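Local coordinates for protein DegT/DnrJ/EryC1/StrS aminotransferase (Brucella abortus 2308, PDB 4QGR) that binds pyridoxal phosphate and probably acts as an aminotransferase of the DegT/DnrJ/EryC1/StrS family, at residues Met72-Thr76 with Arg77-Pro81; Ala215-Ala218 with Asp219-Ser223. One frame throughout, in Å; residues are numbered along the deposited sequence.

Overall arrangement
Interaction 1 closes the C-terminal end of helix 68-76 and leads it into the loop before strand 83-88; interaction 2 is the body of helix 215-224, which follows strand 208-212. Their centres lie about 13 Å apart, and the two helices touch directly. Thr76 is the hub: its CG2 packs 3.4 Å from Thr220 CG2 and 3.5 Å from Leu221 CD2, while its OG1 is 3.5 Å from Leu217 CD1. In interaction 1 the Pro73 side chain lies about 11 Å from bound pyridoxal phosphate and about 9 Å from Gly66, a cofactor-binding residue just before helix 68-76. Helix 215-224 contributes no known cofactor-binding residue.

Interaction 1. Residues Met72-Thr76 with Arg77-Pro81; sequences MPLMT and RGIGP
Ile79 N reaches back to Leu74 O (3.0 Å) and Gly78 N to Met75 O (3.0 Å), the two backbone bonds of a Schellman motif that ends the helix. The first is nearly straight, 164° at the hydrogen; in the second the donor stands above the carbonyl plane of Met75. Gly78 makes the reversal with a positive phi of 68°, a conformation that favours glycine. One residue before Leu74, Pro73 O is gripped twice from the same face of its plane, by Arg77 N at 3.2 Å and by the hydroxyl of Thr76, whose OG1 donates over 2.8 Å. With chi1 at 66°, that OG1 sits between the backbone N and the carbonyl carbon, turned back onto the preceding turn.

The apolar part of the contact spans the motif: Leu74 CD2 meets Ile79 CD1 at 3.8 Å, the two side chains crossing at a slant. Arg77 lays its CG 3.6 Å from Pro73 O before its chain bends away.

Pro73 and Leu74 pack on strand 166-170, Thr76 faces helix 215-224, Ile79 touches Ala104, and Met75 packs against Leu101 of the second subunit.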
loop_
_atom_site.group_PDB
_atom_site.type_symbol
_atom_site.label_atom_id
_atom_site.label_comp_id
_atom_site.label_asym_id
_atom_site.label_seq_id
_atom_site.Cartn_x
_atom_site.Cartn_y
_atom_site.Cartn_z
ATOM N N MET A 72 -1.234 -10.660 2.280
ATOM C CA MET A 72 -2.618 -10.909 2.668
ATOM C C MET A 72 -3.017 -12.385 2.762
ATOM O O MET A 72 -3.729 -12.784 3.707
ATOM C CB MET A 72 -3.578 -10.090 1.812
ATOM C CG MET A 72 -3.457 -8.595 2.107
ATOM S SD MET A 72 -4.755 -7.659 1.260
ATOM C CE MET A 72 -4.077 -7.365 -0.370
ATOM N N PRO A 73 -2.577 -13.223 1.805
ATOM C CA PRO A 73 -2.914 -14.632 1.943
ATOM C C PRO A 73 -2.322 -15.271 3.218
ATOM O O PRO A 73 -2.961 -16.169 3.784
ATOM C CB PRO A 73 -2.319 -15.255 0.699
ATOM C CG PRO A 73 -2.380 -14.164 -0.319
ATOM C CD PRO A 73 -2.120 -12.902 0.448
ATOM N N LEU A 74 -1.118 -14.839 3.631
ATOM C CA LEU A 74 -0.556 -15.349 4.889
ATOM C C LEU A 74 -1.438 -14.945 6.059
ATOM O O LEU A 74 -1.672 -15.748 6.989
ATOM C CB LEU A 74 0.870 -14.808 5.105
ATOM C CG LEU A 74 1.911 -15.260 4.083
ATOM C CD1 LEU A 74 3.241 -14.532 4.298
ATOM C CD2 LEU A 74 2.175 -16.736 4.187
ATOM N N MET A 75 -1.955 -13.709 6.028
ATOM C CA MET A 75 -2.832 -13.240 7.080
ATOM C C MET A 75 -4.136 -14.032 7.150
ATOM O O MET A 75 -4.603 -14.404 8.252
ATOM C CB MET A 75 -3.141 -11.749 6.956
ATOM C CG MET A 75 -1.937 -10.840 7.087
ATOM S SD MET A 75 -2.305 -9.146 6.695
ATOM C CE MET A 75 -3.426 -8.666 7.987
ATOM N N THR A 76 -4.723 -14.308 6.007
ATOM C CA THR A 76 -5.994 -15.056 5.991
ATOM C C THR A 76 -5.824 -16.454 6.549
ATOM O O THR A 76 -6.770 -16.991 7.119
ATOM C CB THR A 76 -6.633 -15.192 4.600
ATOM O OG1 THR A 76 -5.801 -15.994 3.760
ATOM C CG2 THR A 76 -6.841 -13.869 3.990
ATOM N N ARG A 77 -4.643 -17.054 6.358
ATOM C CA ARG A 77 -4.366 -18.397 6.869
ATOM C C ARG A 77 -3.908 -18.401 8.299
ATOM O O ARG A 77 -3.609 -19.473 8.823
ATOM C CB ARG A 77 -3.302 -19.097 6.002
ATOM C CG ARG A 77 -3.873 -19.561 4.681
ATOM C CD ARG A 77 -4.691 -20.842 4.821
ATOM N NE ARG A 77 -3.859 -22.048 5.006
ATOM C CZ ARG A 77 -4.149 -23.243 4.462
ATOM N NH1 ARG A 77 -5.218 -23.387 3.697
ATOM N NH2 ARG A 77 -3.380 -24.304 4.681
ATOM N N GLY A 78 -3.845 -17.251 8.955
ATOM C CA GLY A 78 -3.386 -17.191 10.340
ATOM C C GLY A 78 -1.906 -17.523 10.524
ATOM O O GLY A 78 -1.508 -18.013 11.570
ATOM N N ILE A 79 -1.090 -17.272 9.516
ATOM C CA ILE A 79 0.331 -17.605 9.585
ATOM C C ILE A 79 1.097 -16.496 10.259
ATOM O O ILE A 79 0.925 -15.319 9.933
ATOM C CB ILE A 79 0.906 -17.903 8.176
ATOM C CG1 ILE A 79 0.274 -19.173 7.658
ATOM C CG2 ILE A 79 2.436 -18.015 8.216
ATOM C CD1 ILE A 79 0.526 -19.451 6.204
ATOM N N GLY A 80 1.949 -16.845 11.216
ATOM C CA GLY A 80 2.509 -15.840 12.085
ATOM C C GLY A 80 3.527 -16.439 13.037
ATOM O O GLY A 80 4.235 -17.349 12.671
ATOM N N PRO A 81 3.605 -15.926 14.263
ATOM C CA PRO A 81 4.616 -16.432 15.198
ATOM C C PRO A 81 4.508 -17.947 15.405
ATOM O O PRO A 81 3.399 -18.510 15.560
ATOM C CB PRO A 81 4.320 -15.634 16.483
ATOM C CG PRO A 81 3.659 -14.376 16.021
ATOM C CD PRO A 81 2.904 -14.744 14.793
#

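Interaction 2. Residues Ala215-Ala218 with Asp219-Ser223; sequences AELA and DTLRS
Leu217 and Leu221 meet one turn apart through different first torsions: Leu217 sends CG anti to its own nitrogen (chi1 172°), whereas Leu221 holds CG anti to its carbonyl carbon (chi1 -69°). This sets Leu217 CG 4.1 Å from Leu221 CD1, with Leu217 CD1 the same distance from Leu221 CG. The same turn of Leu221 brings its CG to 3.3 Å from Leu217 O, alongside the carbonyl that receives its own backbone N-H.

That bond, Leu221 N to Leu217 O at 2.9 Å, belongs to a regular alpha-helical i to i+4 series with Asp219 N to Ala215 O, Thr220 N to Glu216 O and Arg222 N to Ala218 O. The donors lie moderately out of the carbonyl planes. Before the first turn, Asp214 OD1 accepts a bond from Leu217 N and a weak one from Glu216 N, at the start of the helix that follows strand 208-212 of the mixed central sheet of the large domain, the arrangement of fold type I pyridoxal-phosphate enzymes.

On the exposed side, a water donates to both Ala215 O (2.7 Å) and Asp219 OD1 (2.5 Å), tying the carboxylate to a carbonyl that also takes the Asp219 N-H. Thr220 OG1 comes to 3.1 Å from Glu216 O, close to the bond made there by its own nitrogen. The Arg222 chain, extended from CG to NE, passes its CG 3.4 Å from Ala218 O and carries the guanidinium to Val60 O and to a salt bridge with Glu48. Ala218 faces strand 59-63 at His59 and Ile61 and also touches Thr212, while Leu217 and Leu221 both reach Val190 of strand 190-194.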
loop_
_atom_site.group_PDB
_atom_site.type_symbol
_atom_site.label_atom_id
_atom_site.label_comp_id
_atom_site.label_asym_id
_atom_site.label_seq_id
_atom_site.Cartn_x
_atom_site.Cartn_y
_atom_site.Cartn_z
ATOM N N ALA A 215 -13.717 -19.517 -3.522
ATOM C CA ALA A 215 -14.592 -18.364 -3.209
ATOM C C ALA A 215 -14.459 -17.862 -1.761
ATOM O O ALA A 215 -14.523 -16.661 -1.506
ATOM C CB ALA A 215 -16.058 -18.687 -3.515
ATOM N N GLU A 216 -14.303 -18.780 -0.813
ATOM C CA GLU A 216 -14.183 -18.398 0.571
ATOM C C GLU A 216 -12.878 -17.622 0.776
ATOM O O GLU A 216 -12.872 -16.597 1.421
ATOM C CB GLU A 216 -14.217 -19.619 1.480
ATOM C CG GLU A 216 -14.313 -19.259 2.956
ATOM C CD GLU A 216 -14.730 -20.448 3.826
ATOM O OE1 GLU A 216 -15.842 -21.000 3.630
ATOM O OE2 GLU A 216 -13.940 -20.816 4.720
ATOM N N LEU A 217 -11.797 -18.114 0.196
ATOM C CA LEU A 217 -10.511 -17.442 0.333
ATOM C C LEU A 217 -10.601 -16.052 -0.294
ATOM O O LEU A 217 -10.079 -15.075 0.262
ATOM C CB LEU A 217 -9.397 -18.244 -0.310
ATOM C CG LEU A 217 -8.033 -17.552 -0.398
ATOM C CD1 LEU A 217 -7.516 -17.167 0.988
ATOM C CD2 LEU A 217 -7.031 -18.471 -1.091
ATOM N N ALA A 218 -11.241 -15.953 -1.454
ATOM C CA ALA A 218 -11.428 -14.663 -2.134
ATOM C C ALA A 218 -12.193 -13.674 -1.219
ATOM O O ALA A 218 -11.850 -12.520 -1.126
ATOM C CB ALA A 218 -12.176 -14.868 -3.457
ATOM N N ASP A 219 -13.240 -14.140 -0.551
ATOM C CA ASP A 219 -14.057 -13.267 0.311
ATOM C C ASP A 219 -13.220 -12.746 1.452
ATOM O O ASP A 219 -13.332 -11.583 1.824
ATOM C CB ASP A 219 -15.238 -14.042 0.894
ATOM C CG ASP A 219 -16.340 -14.319 -0.115
ATOM O OD1 ASP A 219 -16.379 -13.696 -1.191
ATOM O OD2 ASP A 219 -17.209 -15.179 0.189
ATOM N N THR A 220 -12.392 -13.611 2.005
ATOM C CA THR A 220 -11.513 -13.249 3.114
ATOM C C THR A 220 -10.486 -12.241 2.638
ATOM O O THR A 220 -10.171 -11.296 3.346
ATOM C CB THR A 220 -10.866 -14.504 3.764
ATOM O OG1 THR A 220 -11.929 -15.424 4.187
ATOM C CG2 THR A 220 -10.119 -14.112 4.920
ATOM N N LEU A 221 -9.961 -12.430 1.437
ATOM C CA LEU A 221 -8.948 -11.479 0.908
ATOM C C LEU A 221 -9.574 -10.086 0.696
ATOM O O LEU A 221 -8.959 -9.050 0.962
ATOM C CB LEU A 221 -8.295 -11.984 -0.382
ATOM C CG LEU A 221 -7.411 -13.193 -0.149
ATOM C CD1 LEU A 221 -7.005 -13.785 -1.484
ATOM C CD2 LEU A 221 -6.167 -12.852 0.668
ATOM N N ARG A 222 -10.828 -10.070 0.258
ATOM C CA ARG A 222 -11.507 -8.819 0.020
ATOM C C ARG A 222 -11.804 -8.104 1.332
ATOM O O ARG A 222 -11.887 -6.871 1.363
ATOM C CB ARG A 222 -12.784 -8.983 -0.812
ATOM C CG ARG A 222 -12.518 -9.436 -2.254
ATOM C CD ARG A 222 -13.767 -9.337 -3.139
ATOM N NE ARG A 222 -13.646 -10.080 -4.402
ATOM C CZ ARG A 222 -12.981 -9.636 -5.476
ATOM N NH1 ARG A 222 -12.335 -8.465 -5.450
ATOM N NH2 ARG A 222 -12.929 -10.383 -6.557
ATOM N N SER A 223 -11.962 -8.876 2.405
ATOM C CA SER A 223 -12.113 -8.299 3.721
ATOM C C SER A 223 -10.780 -7.721 4.203
ATOM O O SER A 223 -10.719 -6.583 4.625
ATOM C CB SER A 223 -12.626 -9.370 4.696
ATOM O OG SER A 223 -12.530 -8.968 6.054
HETATM O O HOH W 1 -15.904 -15.079 -3.205
#